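Long-range contacts in aspartate aminotransferase (Giardia lamblia, PDB 3MEB), which probably catalyses, as a pyridoxal phosphate-dependent homodimer, the reversible transfer of the amino group between L-aspartate and 2-oxoglutarate, giving oxaloacetate and L-glutamate: residues S122-S127 against E284-L289; G130-G135 against L270-F275; A94-F99 against I332-V337. All blocks are in the same frame, centred on the assembly; numbering follows the deposited sequence.

How the contacts relate
Contact 1 is the middle of the three, its centre about 7 Å from that of contact 2 and about 11 Å from that of contact 3; the centres of contacts 2 and 3 lie about 16 Å apart. Contacts 1 and 2 share the mixed sheet and the anion site of the pyridoxal phosphate pocket: Q273 N probably hydrogen-bonds C288 O at 2.8 Å, and S127, R285 and S274 all approach the same sulfate. Contact 3 lies farther from the cofactor, the F99 side chain being about 11 Å away, but meets both others, with F99 CZ 3.5 Å from I286 CD1 and F99 CE1 3.5 Å from F275 CE2.

Contact 1 of 3, residues S122-S127 against E284-L289; sequences SCQSLS and ERIGCL. With SO4 (sulfate ion), chain E.
S127 and R285, in contact where two antiparallel strands run out, together hold a sulfate ion in the pyridoxal phosphate pocket. R285 NH1 donates to O3 of the sulfate at 2.8 Å and 171°, and NH2 donates to O4; the sulfur lies in the guanidinium plane, the geometry of a two-pronged grip. S127 CB rests over one face of that guanidinium, 3.6 Å from NH1, while S127 OG, turned away from its own backbone N (chi1 -159°), adds a further bond to the anion and is also hydrogen-bonded to S276 OG and, weakly, S274 OG. Both residues bind pyridoxal phosphate; the sulfate, probably from the crystallisation liquor, probably marks the phosphate position.

Strands 120-125 and 287-292 are joined by a reciprocal pair, C123 N to L289 O and L289 N to C123 O, each 2.8 Å. Farther on, S125 N donates to G287 O at 3.1 Å, while the return bond from G287 N is weak. On the other side of the sheet from C123 and L289, Q124 extends across I286, its NE2 3.3 Å from CD1. A water accepts from Q124 NE2 and donates to S125 O and R285 O, tying the loosening strand ends together.

R285 also bonds W322 O of the second subunit. Helix 97-108 covers the face carrying Q124 and C288; helices 127-142 and 300-319 cover the one carrying C123 and L289.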
ATOM      1  N   SER A 122      14.986   1.794  -9.414  1.00  2.00           N
ATOM      2  CA  SER A 122      13.567   2.113  -9.465  1.00  2.00           C
ATOM      3  C   SER A 122      12.785   1.033  -8.794  1.00  2.00           C
ATOM      4  O   SER A 122      13.063  -0.157  -8.984  1.00  2.00           O
ATOM      5  CB  SER A 122      13.074   2.308 -10.898  1.00  2.00           C
ATOM      6  OG  SER A 122      13.861   3.267 -11.616  1.00  2.00           O
ATOM      7  N   CYS A 123      11.810   1.435  -7.991  1.00  2.00           N
ATOM      8  CA  CYS A 123      10.922   0.469  -7.335  1.00  2.00           C
ATOM      9  C   CYS A 123       9.522   1.056  -7.262  1.00  2.00           C
ATOM     10  O   CYS A 123       9.337   2.159  -6.735  1.00  2.00           O
ATOM     11  CB  CYS A 123      11.436   0.147  -5.919  1.00  2.00           C
ATOM     12  SG  CYS A 123      10.510  -1.022  -4.928  1.00  2.33           S
ATOM     13  N   GLN A 124       8.553   0.318  -7.793  1.00  2.00           N
ATOM     14  CA  GLN A 124       7.168   0.682  -7.650  1.00  2.00           C
ATOM     15  C   GLN A 124       6.812   0.876  -6.203  1.00  2.12           C
ATOM     16  O   GLN A 124       7.286   0.137  -5.319  1.00  2.00           O
ATOM     17  CB  GLN A 124       6.241  -0.402  -8.219  1.00  2.00           C
ATOM     18  CG  GLN A 124       4.793   0.020  -8.274  1.00  3.78           C
ATOM     19  CD  GLN A 124       3.933  -0.975  -9.025  1.00  2.00           C
ATOM     20  OE1 GLN A 124       4.428  -1.675  -9.910  1.00  3.30           O
ATOM     21  NE2 GLN A 124       2.679  -1.107  -8.621  1.00  2.96           N
ATOM     22  N   SER A 125       5.985   1.873  -5.958  1.00  2.00           N
ATOM     23  CA  SER A 125       5.459   2.066  -4.622  1.00  2.27           C
ATOM     24  C   SER A 125       4.032   2.545  -4.662  1.00  2.19           C
ATOM     25  O   SER A 125       3.462   2.657  -5.728  1.00  2.00           O
ATOM     26  CB  SER A 125       6.354   2.987  -3.793  1.00  2.00           C
ATOM     27  OG  SER A 125       5.959   2.937  -2.452  1.00  5.99           O
ATOM     28  N   LEU A 126       3.432   2.766  -3.491  1.00  2.47           N
ATOM     29  CA  LEU A 126       2.029   3.115  -3.411  1.00  2.39           C
ATOM     30  C   LEU A 126       1.826   4.625  -3.626  1.00  3.30           C
ATOM     31  O   LEU A 126       1.656   5.404  -2.677  1.00  2.64           O
ATOM     32  CB  LEU A 126       1.458   2.675  -2.072  1.00  3.42           C
ATOM     33  CG  LEU A 126       1.257   1.172  -1.978  1.00  4.08           C
ATOM     34  CD1 LEU A 126       1.042   0.889  -0.528  1.00  7.21           C
ATOM     35  CD2 LEU A 126       0.079   0.645  -2.801  1.00  5.56           C
ATOM     36  N   SER A 127       1.871   5.005  -4.898  1.00  2.69           N
ATOM     37  CA  SER A 127       1.789   6.388  -5.344  1.00  2.45           C
ATOM     38  C   SER A 127       2.802   7.281  -4.642  1.00  2.17           C
ATOM     39  O   SER A 127       3.818   6.806  -4.103  1.00  3.16           O
ATOM     40  CB  SER A 127       0.341   6.896  -5.180  1.00  2.93           C
ATOM     41  OG  SER A 127       0.084   8.016  -6.007  1.00  4.86           O
ATOM     42  N   GLU A 284      -6.182   4.209  -7.531  1.00  2.00           N
ATOM     43  CA  GLU A 284      -5.406   3.003  -7.843  1.00  2.00           C
ATOM     44  C   GLU A 284      -4.119   2.889  -7.013  1.00  2.00           C
ATOM     45  O   GLU A 284      -3.580   1.791  -6.870  1.00  2.26           O
ATOM     46  CB  GLU A 284      -5.014   2.922  -9.327  1.00  2.00           C
ATOM     47  CG  GLU A 284      -6.193   3.049 -10.293  1.00  2.00           C
ATOM     48  CD  GLU A 284      -7.104   1.861 -10.324  1.00  2.00           C
ATOM     49  OE1 GLU A 284      -6.856   0.872  -9.627  1.00  4.80           O
ATOM     50  OE2 GLU A 284      -8.080   1.899 -11.101  1.00  3.04           O
ATOM     51  N   ARG A 285      -3.633   4.014  -6.504  1.00  2.00           N
ATOM     52  CA  ARG A 285      -2.414   4.076  -5.674  1.00  2.00           C
ATOM     53  C   ARG A 285      -1.135   3.610  -6.407  1.00  2.00           C
ATOM     54  O   ARG A 285      -0.471   2.620  -6.022  1.00  2.00           O
ATOM     55  CB  ARG A 285      -2.595   3.276  -4.373  1.00  2.00           C
ATOM     56  CG  ARG A 285      -3.916   3.488  -3.644  1.00  2.37           C
ATOM     57  CD  ARG A 285      -4.269   4.959  -3.366  1.00  2.52           C
ATOM     58  NE  ARG A 285      -3.263   5.628  -2.568  1.00  2.00           N
ATOM     59  CZ  ARG A 285      -2.707   6.795  -2.883  1.00  2.00           C
ATOM     60  NH1 ARG A 285      -3.064   7.422  -3.992  1.00  2.25           N
ATOM     61  NH2 ARG A 285      -1.793   7.346  -2.086  1.00  2.00           N
ATOM     62  N   ILE A 286      -0.794   4.343  -7.448  1.00  2.13           N
ATOM     63  CA  ILE A 286       0.264   3.943  -8.360  1.00  2.70           C
ATOM     64  C   ILE A 286       1.286   5.053  -8.485  1.00  2.10           C
ATOM     65  O   ILE A 286       0.959   6.216  -8.784  1.00  2.00           O
ATOM     66  CB  ILE A 286      -0.249   3.453  -9.753  1.00  3.73           C
ATOM     67  CG1 ILE A 286       0.927   2.955 -10.609  1.00  4.79           C
ATOM     68  CG2 ILE A 286      -1.058   4.554 -10.551  1.00  2.00           C
ATOM     69  CD1 ILE A 286       1.723   1.758 -10.015  1.00  2.00           C
ATOM     70  N   GLY A 287       2.532   4.685  -8.185  1.00  2.10           N
ATOM     71  CA  GLY A 287       3.665   5.584  -8.279  1.00  2.00           C
ATOM     72  C   GLY A 287       4.955   4.794  -8.306  1.00  2.00           C
ATOM     73  O   GLY A 287       4.936   3.567  -8.352  1.00  2.00           O
ATOM     74  N   CYS A 288       6.083   5.509  -8.285  1.00  2.00           N
ATOM     75  CA  CYS A 288       7.401   4.883  -8.344  1.00  2.00           C
ATOM     76  C   CYS A 288       8.407   5.709  -7.566  1.00  2.00           C
ATOM     77  O   CYS A 288       8.365   6.962  -7.622  1.00  2.96           O
ATOM     78  CB  CYS A 288       7.864   4.771  -9.785  1.00  2.00           C
ATOM     79  SG  CYS A 288       9.220   3.599 -10.080  1.00  2.00           S
ATOM     80  N   LEU A 289       9.299   4.997  -6.883  1.00  2.00           N
ATOM     81  CA  LEU A 289      10.443   5.579  -6.162  1.00  2.00           C
ATOM     82  C   LEU A 289      11.713   5.342  -6.982  1.00  2.00           C
ATOM     83  O   LEU A 289      11.955   4.200  -7.451  1.00  2.00           O
ATOM     84  CB  LEU A 289      10.598   4.951  -4.800  1.00  2.00           C
ATOM     85  CG  LEU A 289      11.709   5.476  -3.891  1.00  2.00           C
ATOM     86  CD1 LEU A 289      11.621   7.023  -3.712  1.00  2.00           C
ATOM     87  CD2 LEU A 289      11.614   4.746  -2.554  1.00  2.00           C
TER
HETATM   88  S   SO4 E 500      -0.633  10.436  -3.665  0.75 12.73           S
HETATM   89  O1  SO4 E 500       0.483  10.681  -4.549  0.75 12.76           O
HETATM   90  O2  SO4 E 500      -1.045  11.719  -3.148  0.75 14.33           O
HETATM   91  O3  SO4 E 500      -1.766   9.884  -4.406  0.75 11.53           O
HETATM   92  O4  SO4 E 500      -0.226   9.608  -2.547  0.75  8.92           O
HETATM   93  O   HOH W   1       1.351   0.638  -6.436  1.00  2.00           O
HETATM   94  O   HOH W   2      -2.518   6.775  -7.756  1.00  4.14           O

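Contact 2 of 3, residues G130-G135 against L270-F275. With SO4 (sulfate ion), chain E.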
ATOM      1  N   GLY A 130       3.326   6.608  -0.671  1.00  2.00           N
ATOM      2  CA  GLY A 130       4.023   5.354  -0.392  1.00  2.00           C
ATOM      3  C   GLY A 130       5.466   5.428  -0.867  1.00  2.00           C
ATOM      4  O   GLY A 130       6.356   4.801  -0.289  1.00  2.00           O
ATOM      5  N   SER A 131       5.689   6.215  -1.918  1.00  2.00           N
ATOM      6  CA  SER A 131       7.059   6.449  -2.421  1.00  2.00           C
ATOM      7  C   SER A 131       7.847   7.287  -1.400  1.00  2.00           C
ATOM      8  O   SER A 131       8.983   6.944  -1.078  1.00  2.41           O
ATOM      9  CB  SER A 131       7.018   7.066  -3.810  1.00  2.00           C
ATOM     10  OG  SER A 131       6.396   6.206  -4.748  1.00  2.00           O
ATOM     11  N   LEU A 132       7.215   8.314  -0.814  1.00  2.00           N
ATOM     12  CA  LEU A 132       7.857   9.139   0.225  1.00  2.00           C
ATOM     13  C   LEU A 132       8.148   8.342   1.459  1.00  2.00           C
ATOM     14  O   LEU A 132       9.219   8.465   2.022  1.00  2.44           O
ATOM     15  CB  LEU A 132       6.968  10.332   0.628  1.00  2.00           C
ATOM     16  CG  LEU A 132       6.692  11.396  -0.453  1.00  2.23           C
ATOM     17  CD1 LEU A 132       5.390  12.143  -0.168  1.00  2.00           C
ATOM     18  CD2 LEU A 132       7.929  12.380  -0.634  1.00  2.47           C
ATOM     19  N   HIS A 133       7.159   7.602   1.942  1.00  2.00           N
ATOM     20  CA  HIS A 133       7.385   6.722   3.068  1.00  2.00           C
ATOM     21  C   HIS A 133       8.651   5.859   2.894  1.00  2.00           C
ATOM     22  O   HIS A 133       9.548   5.900   3.739  1.00  2.00           O
ATOM     23  CB  HIS A 133       6.164   5.847   3.393  1.00  2.00           C
ATOM     24  CG  HIS A 133       6.442   4.814   4.434  1.00  2.00           C
ATOM     25  ND1 HIS A 133       6.675   5.131   5.758  1.00  2.00           N
ATOM     26  CD2 HIS A 133       6.555   3.468   4.341  1.00  2.00           C
ATOM     27  CE1 HIS A 133       6.931   4.024   6.432  1.00  2.00           C
ATOM     28  NE2 HIS A 133       6.873   3.001   5.595  1.00  2.00           N
ATOM     29  N   ILE A 134       8.683   5.088   1.820  1.00  2.00           N
ATOM     30  CA  ILE A 134       9.768   4.123   1.588  1.00  2.00           C
ATOM     31  C   ILE A 134      11.102   4.837   1.348  1.00  2.00           C
ATOM     32  O   ILE A 134      12.150   4.384   1.840  1.00  2.00           O
ATOM     33  CB  ILE A 134       9.450   3.148   0.422  1.00  2.00           C
ATOM     34  CG1 ILE A 134       8.287   2.231   0.815  1.00  2.00           C
ATOM     35  CG2 ILE A 134      10.694   2.288   0.058  1.00  2.00           C
ATOM     36  CD1 ILE A 134       8.612   1.252   1.972  1.00  2.00           C
ATOM     37  N   GLY A 135      11.044   5.976   0.661  1.00  2.00           N
ATOM     38  CA  GLY A 135      12.238   6.754   0.377  1.00  2.00           C
ATOM     39  C   GLY A 135      12.786   7.452   1.629  1.00  2.00           C
ATOM     40  O   GLY A 135      13.999   7.417   1.899  1.00  2.00           O
ATOM     41  N   LEU A 270      16.809  11.356  -4.976  1.00  2.00           N
ATOM     42  CA  LEU A 270      15.657  10.492  -4.995  1.00  2.00           C
ATOM     43  C   LEU A 270      14.479  11.248  -5.649  1.00  2.00           C
ATOM     44  O   LEU A 270      14.417  12.498  -5.630  1.00  2.00           O
ATOM     45  CB  LEU A 270      15.284  10.034  -3.579  1.00  2.00           C
ATOM     46  CG  LEU A 270      16.205   8.977  -2.915  1.00  2.04           C
ATOM     47  CD1 LEU A 270      17.473   9.536  -2.389  1.00  3.87           C
ATOM     48  CD2 LEU A 270      15.450   8.336  -1.752  1.00  2.95           C
ATOM     49  N   VAL A 271      13.568  10.485  -6.237  1.00  2.00           N
ATOM     50  CA  VAL A 271      12.323  11.025  -6.801  1.00  2.00           C
ATOM     51  C   VAL A 271      11.177  10.121  -6.339  1.00  2.00           C
ATOM     52  O   VAL A 271      11.194   8.887  -6.584  1.00  2.00           O
ATOM     53  CB  VAL A 271      12.334  11.068  -8.330  1.00  2.00           C
ATOM     54  CG1 VAL A 271      11.054  11.631  -8.878  1.00  2.00           C
ATOM     55  CG2 VAL A 271      13.577  11.891  -8.883  1.00  2.00           C
ATOM     56  N   ALA A 272      10.193  10.732  -5.679  1.00  2.00           N
ATOM     57  CA  ALA A 272       8.937  10.076  -5.345  1.00  2.00           C
ATOM     58  C   ALA A 272       7.931  10.528  -6.396  1.00  2.00           C
ATOM     59  O   ALA A 272       7.552  11.711  -6.449  1.00  2.00           O
ATOM     60  CB  ALA A 272       8.483  10.466  -3.987  1.00  2.00           C
ATOM     61  N   GLN A 273       7.557   9.619  -7.269  1.00  2.00           N
ATOM     62  CA  GLN A 273       6.824   9.961  -8.506  1.00  2.00           C
ATOM     63  C   GLN A 273       5.392   9.446  -8.446  1.00  2.00           C
ATOM     64  O   GLN A 273       5.189   8.233  -8.384  1.00  4.36           O
ATOM     65  CB  GLN A 273       7.581   9.375  -9.694  1.00  2.00           C
ATOM     66  CG  GLN A 273       6.862   9.540 -11.070  1.00  2.65           C
ATOM     67  CD  GLN A 273       7.575   8.808 -12.193  1.00  2.00           C
ATOM     68  OE1 GLN A 273       8.259   7.805 -11.964  1.00  3.87           O
ATOM     69  NE2 GLN A 273       7.384   9.274 -13.412  1.00  2.00           N
ATOM     70  N   SER A 274       4.415  10.344  -8.415  1.00  2.00           N
ATOM     71  CA  SER A 274       2.974   9.982  -8.340  1.00  2.00           C
ATOM     72  C   SER A 274       2.294  10.069  -9.699  1.00  2.00           C
ATOM     73  O   SER A 274       2.560  11.004 -10.471  1.00  2.00           O
ATOM     74  CB  SER A 274       2.258  10.926  -7.357  1.00  2.00           C
ATOM     75  OG  SER A 274       0.832  10.949  -7.534  1.00  2.49           O
ATOM     76  N   PHE A 275       1.451   9.087  -9.996  1.00  2.00           N
ATOM     77  CA  PHE A 275       0.566   9.120 -11.170  1.00  2.00           C
ATOM     78  C   PHE A 275      -0.914   9.356 -10.772  1.00  2.00           C
ATOM     79  O   PHE A 275      -1.833   9.182 -11.574  1.00  2.00           O
ATOM     80  CB  PHE A 275       0.733   7.832 -11.978  1.00  2.00           C
ATOM     81  CG  PHE A 275       2.163   7.571 -12.437  1.00  2.00           C
ATOM     82  CD1 PHE A 275       2.853   8.538 -13.138  1.00  2.09           C
ATOM     83  CD2 PHE A 275       2.819   6.368 -12.139  1.00  2.03           C
ATOM     84  CE1 PHE A 275       4.201   8.318 -13.565  1.00  2.00           C
ATOM     85  CE2 PHE A 275       4.148   6.136 -12.540  1.00  2.00           C
ATOM     86  CZ  PHE A 275       4.832   7.119 -13.276  1.00  2.00           C
TER
HETATM   87  S   SO4 E 500      -0.633  10.436  -3.665  0.75 12.73           S
HETATM   88  O1  SO4 E 500       0.483  10.681  -4.549  0.75 12.76           O
HETATM   89  O2  SO4 E 500      -1.045  11.719  -3.148  0.75 14.33           O
HETATM   90  O3  SO4 E 500      -1.766   9.884  -4.406  0.75 11.53           O
HETATM   91  O4  SO4 E 500      -0.226   9.608  -2.547  0.75  8.92           O
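S131 and A272 mark where helix 127-142 lies against strand 269-274 of the central mixed sheet, in the large domain of this class I aminotransferase. The short helix and strand axes approach to 7.6 Å and run at 157°, so nearly antiparallel, and the CA atoms of S131 and A272 are 5.0 Å apart. The A272 methyl is the focus: S131 CB meets its CB at 3.7 Å, and L132 CD2 reaches the same CB at 3.9 Å from the next position of the helix turn. One turn later L270 CD2 lies 4.0 Å from G135 O, beside a glycine that brings bare backbone to the strand.

With OG beside its own backbone N (chi1 -62°), S131 bonds S127 O in the preceding turn, so a buried hydroxyl is satisfied within its own helix and S131 offers the strand carbon. F239 of the neighbouring strand 237-242 touches L132, L270 and A272.

Toward the cofactor the character changes: S274, which binds pyridoxal phosphate, has its OG 3.0 Å from O1 of the sulfate and also hydrogen-bonded to S276 N, and T129 OG1 binds the same ion near the start of the helix. Small carbon groups thus meet between helix and sheet, consistent with the close approach of the axes, while hydroxyls at one end serve the anion, whose charge the N-terminal end of the helix may favour.

Contact 3 of 3, residues A94-F99 against I332-V337; sequences AGFPLF and IVQVIV
F96, L98 and F99 gather round Q334 where the first turn of helix 97-108 packs against helix 327-337 of this class I aminotransferase. Ahead of the helix, the A94 backbone is bonded to that of Q124, which ties the segment to the sheet.

F96 occupies the N-cap position. Its CB lies 3.4 Å from Q334 OE1, and its ring and the Q334 amide are turned 79° apart, so the two flat groups meet almost at right angles rather than stacking. The ring itself runs nearly parallel to that of Y331, in the same helix as Q334, and also touches I327 and A330, which carries the contact back along that helix.

L98 crosses the Q334 side chain at about a right angle, with CB 3.8 Å from the amide carbon CD and CD1 4.0 Å from NE2. Its carbonyl oxygen accepts a bond from H338, just beyond helix 327-337.

F99 comes closest along the backbone, its CA 4.6 Å from that of Q334. The amide is brought here by a CG set between the backbone N and the carbonyl carbon (chi1 82°), followed by an extended chain. OE1 consequently stands 3.2 Å from F99 N and 3.5 Å from F99 CB, beside the first turn of the helix.

The F99 side chain, with CG anti to its backbone N (chi1 167°), carries its ring on to V333. That valine sits at the ring edge, in plane, its CB 4.0 Å from F99 CD1, and its CG1 branch meets both CD1 and CE1.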
ATOM      1  N   ALA A  94       9.694  -5.372  -7.205  1.00  2.22           N
ATOM      2  CA  ALA A  94      10.028  -3.989  -7.590  1.00  2.01           C
ATOM      3  C   ALA A  94       8.980  -3.409  -8.531  1.00  2.05           C
ATOM      4  O   ALA A  94       8.927  -2.219  -8.739  1.00  2.50           O
ATOM      5  CB  ALA A  94      11.416  -3.913  -8.249  1.00  2.21           C
ATOM      6  N   GLY A  95       8.131  -4.259  -9.082  1.00  2.51           N
ATOM      7  CA  GLY A  95       7.081  -3.845 -10.015  1.00  3.15           C
ATOM      8  C   GLY A  95       7.335  -4.425 -11.378  1.00  2.00           C
ATOM      9  O   GLY A  95       8.441  -4.896 -11.651  1.00  2.33           O
ATOM     10  N   PHE A  96       6.336  -4.401 -12.253  1.00  2.00           N
ATOM     11  CA  PHE A  96       6.557  -4.892 -13.626  1.00  2.00           C
ATOM     12  C   PHE A  96       7.669  -4.115 -14.345  1.00  2.00           C
ATOM     13  O   PHE A  96       7.624  -2.892 -14.381  1.00  2.00           O
ATOM     14  CB  PHE A  96       5.291  -4.781 -14.489  1.00  2.00           C
ATOM     15  CG  PHE A  96       4.093  -5.473 -13.910  1.00  2.00           C
ATOM     16  CD1 PHE A  96       4.124  -6.832 -13.621  1.00  2.86           C
ATOM     17  CD2 PHE A  96       2.919  -4.760 -13.656  1.00  5.16           C
ATOM     18  CE1 PHE A  96       2.991  -7.468 -13.031  1.00  5.56           C
ATOM     19  CE2 PHE A  96       1.801  -5.372 -13.088  1.00  4.91           C
ATOM     20  CZ  PHE A  96       1.829  -6.728 -12.782  1.00  6.85           C
ATOM     21  N   PRO A  97       8.593  -4.816 -15.010  1.00  2.00           N
ATOM     22  CA  PRO A  97       9.642  -4.083 -15.750  1.00  2.00           C
ATOM     23  C   PRO A  97       9.124  -3.048 -16.736  1.00  2.00           C
ATOM     24  O   PRO A  97       9.668  -1.965 -16.781  1.00  2.00           O
ATOM     25  CB  PRO A  97      10.385  -5.192 -16.468  1.00  2.57           C
ATOM     26  CG  PRO A  97      10.268  -6.362 -15.501  1.00  2.25           C
ATOM     27  CD  PRO A  97       8.844  -6.263 -15.008  1.00  2.00           C
ATOM     28  N   LEU A  98       8.077  -3.366 -17.512  1.00  2.00           N
ATOM     29  CA  LEU A  98       7.443  -2.365 -18.406  1.00  2.17           C
ATOM     30  C   LEU A  98       6.951  -1.107 -17.683  1.00  2.00           C
ATOM     31  O   LEU A  98       7.101  -0.024 -18.198  1.00  2.33           O
ATOM     32  CB  LEU A  98       6.299  -2.993 -19.215  1.00  2.34           C
ATOM     33  CG  LEU A  98       6.688  -4.011 -20.293  1.00  3.10           C
ATOM     34  CD1 LEU A  98       5.430  -4.714 -20.929  1.00  3.66           C
ATOM     35  CD2 LEU A  98       7.550  -3.352 -21.357  1.00  3.38           C
ATOM     36  N   PHE A  99       6.376  -1.254 -16.494  1.00  2.10           N
ATOM     37  CA  PHE A  99       5.963  -0.122 -15.677  1.00  2.00           C
ATOM     38  C   PHE A  99       7.194   0.685 -15.234  1.00  2.17           C
ATOM     39  O   PHE A  99       7.248   1.913 -15.392  1.00  2.00           O
ATOM     40  CB  PHE A  99       5.121  -0.545 -14.457  1.00  2.00           C
ATOM     41  CG  PHE A  99       4.959   0.553 -13.447  1.00  2.00           C
ATOM     42  CD1 PHE A  99       4.029   1.562 -13.655  1.00  2.00           C
ATOM     43  CD2 PHE A  99       5.771   0.616 -12.325  1.00  2.81           C
ATOM     44  CE1 PHE A  99       3.917   2.604 -12.785  1.00  2.00           C
ATOM     45  CE2 PHE A  99       5.645   1.630 -11.424  1.00  2.00           C
ATOM     46  CZ  PHE A  99       4.729   2.638 -11.634  1.00  2.00           C
ATOM     47  N   ILE A 332      -2.211   0.102 -16.167  1.00  2.00           N
ATOM     48  CA  ILE A 332      -2.698   1.251 -16.950  1.00  2.00           C
ATOM     49  C   ILE A 332      -1.524   2.091 -17.475  1.00  2.00           C
ATOM     50  O   ILE A 332      -1.456   2.390 -18.664  1.00  2.00           O
ATOM     51  CB  ILE A 332      -3.722   2.099 -16.153  1.00  2.00           C
ATOM     52  CG1 ILE A 332      -4.972   1.218 -15.857  1.00  2.00           C
ATOM     53  CG2 ILE A 332      -4.126   3.415 -16.900  1.00  2.00           C
ATOM     54  CD1 ILE A 332      -5.937   1.871 -14.858  1.00  2.00           C
ATOM     55  N   VAL A 333      -0.607   2.464 -16.579  1.00  2.00           N
ATOM     56  CA  VAL A 333       0.516   3.311 -16.948  1.00  2.00           C
ATOM     57  C   VAL A 333       1.403   2.691 -18.026  1.00  2.00           C
ATOM     58  O   VAL A 333       1.771   3.362 -19.011  1.00  2.00           O
ATOM     59  CB  VAL A 333       1.351   3.688 -15.704  1.00  2.00           C
ATOM     60  CG1 VAL A 333       2.632   4.437 -16.090  1.00  2.02           C
ATOM     61  CG2 VAL A 333       0.503   4.478 -14.745  1.00  2.00           C
ATOM     62  N   GLN A 334       1.744   1.417 -17.867  1.00  2.00           N
ATOM     63  CA  GLN A 334       2.634   0.769 -18.797  1.00  2.00           C
ATOM     64  C   GLN A 334       1.968   0.591 -20.169  1.00  2.00           C
ATOM     65  O   GLN A 334       2.614   0.753 -21.206  1.00  2.00           O
ATOM     66  CB  GLN A 334       3.143  -0.563 -18.211  1.00  2.00           C
ATOM     67  CG  GLN A 334       2.240  -1.766 -18.328  1.00  2.00           C
ATOM     68  CD  GLN A 334       2.843  -2.947 -17.594  1.00  2.00           C
ATOM     69  OE1 GLN A 334       3.506  -2.765 -16.562  1.00  2.00           O
ATOM     70  NE2 GLN A 334       2.656  -4.156 -18.130  1.00  2.56           N
ATOM     71  N   VAL A 335       0.679   0.267 -20.163  1.00  2.00           N
ATOM     72  CA  VAL A 335      -0.058   0.097 -21.429  1.00  2.00           C
ATOM     73  C   VAL A 335      -0.111   1.428 -22.241  1.00  2.00           C
ATOM     74  O   VAL A 335       0.028   1.440 -23.481  1.00  2.00           O
ATOM     75  CB  VAL A 335      -1.467  -0.480 -21.176  1.00  2.00           C
ATOM     76  CG1 VAL A 335      -2.412  -0.283 -22.438  1.00  2.00           C
ATOM     77  CG2 VAL A 335      -1.360  -1.988 -20.767  1.00  2.00           C
ATOM     78  N   ILE A 336      -0.340   2.527 -21.551  1.00  2.00           N
ATOM     79  CA  ILE A 336      -0.347   3.847 -22.162  1.00  2.00           C
ATOM     80  C   ILE A 336       1.050   4.186 -22.710  1.00  2.00           C
ATOM     81  O   ILE A 336       1.209   4.514 -23.898  1.00  2.00           O
ATOM     82  CB  ILE A 336      -0.833   4.945 -21.165  1.00  2.00           C
ATOM     83  CG1 ILE A 336      -2.341   4.774 -20.898  1.00  2.00           C
ATOM     84  CG2 ILE A 336      -0.560   6.352 -21.740  1.00  2.00           C
ATOM     85  CD1 ILE A 336      -2.946   5.602 -19.755  1.00  2.00           C
ATOM     86  N   VAL A 337       2.052   4.114 -21.845  1.00  2.00           N
ATOM     87  CA  VAL A 337       3.381   4.642 -22.189  1.00  2.00           C
ATOM     88  C   VAL A 337       4.077   3.887 -23.344  1.00  2.00           C
ATOM     89  O   VAL A 337       4.786   4.479 -24.158  1.00  2.22           O
ATOM     90  CB  VAL A 337       4.279   4.723 -20.941  1.00  2.00           C
ATOM     91  CG1 VAL A 337       5.753   4.986 -21.338  1.00  2.00           C
ATOM     92  CG2 VAL A 337       3.753   5.796 -20.026  1.00  2.00           C
TER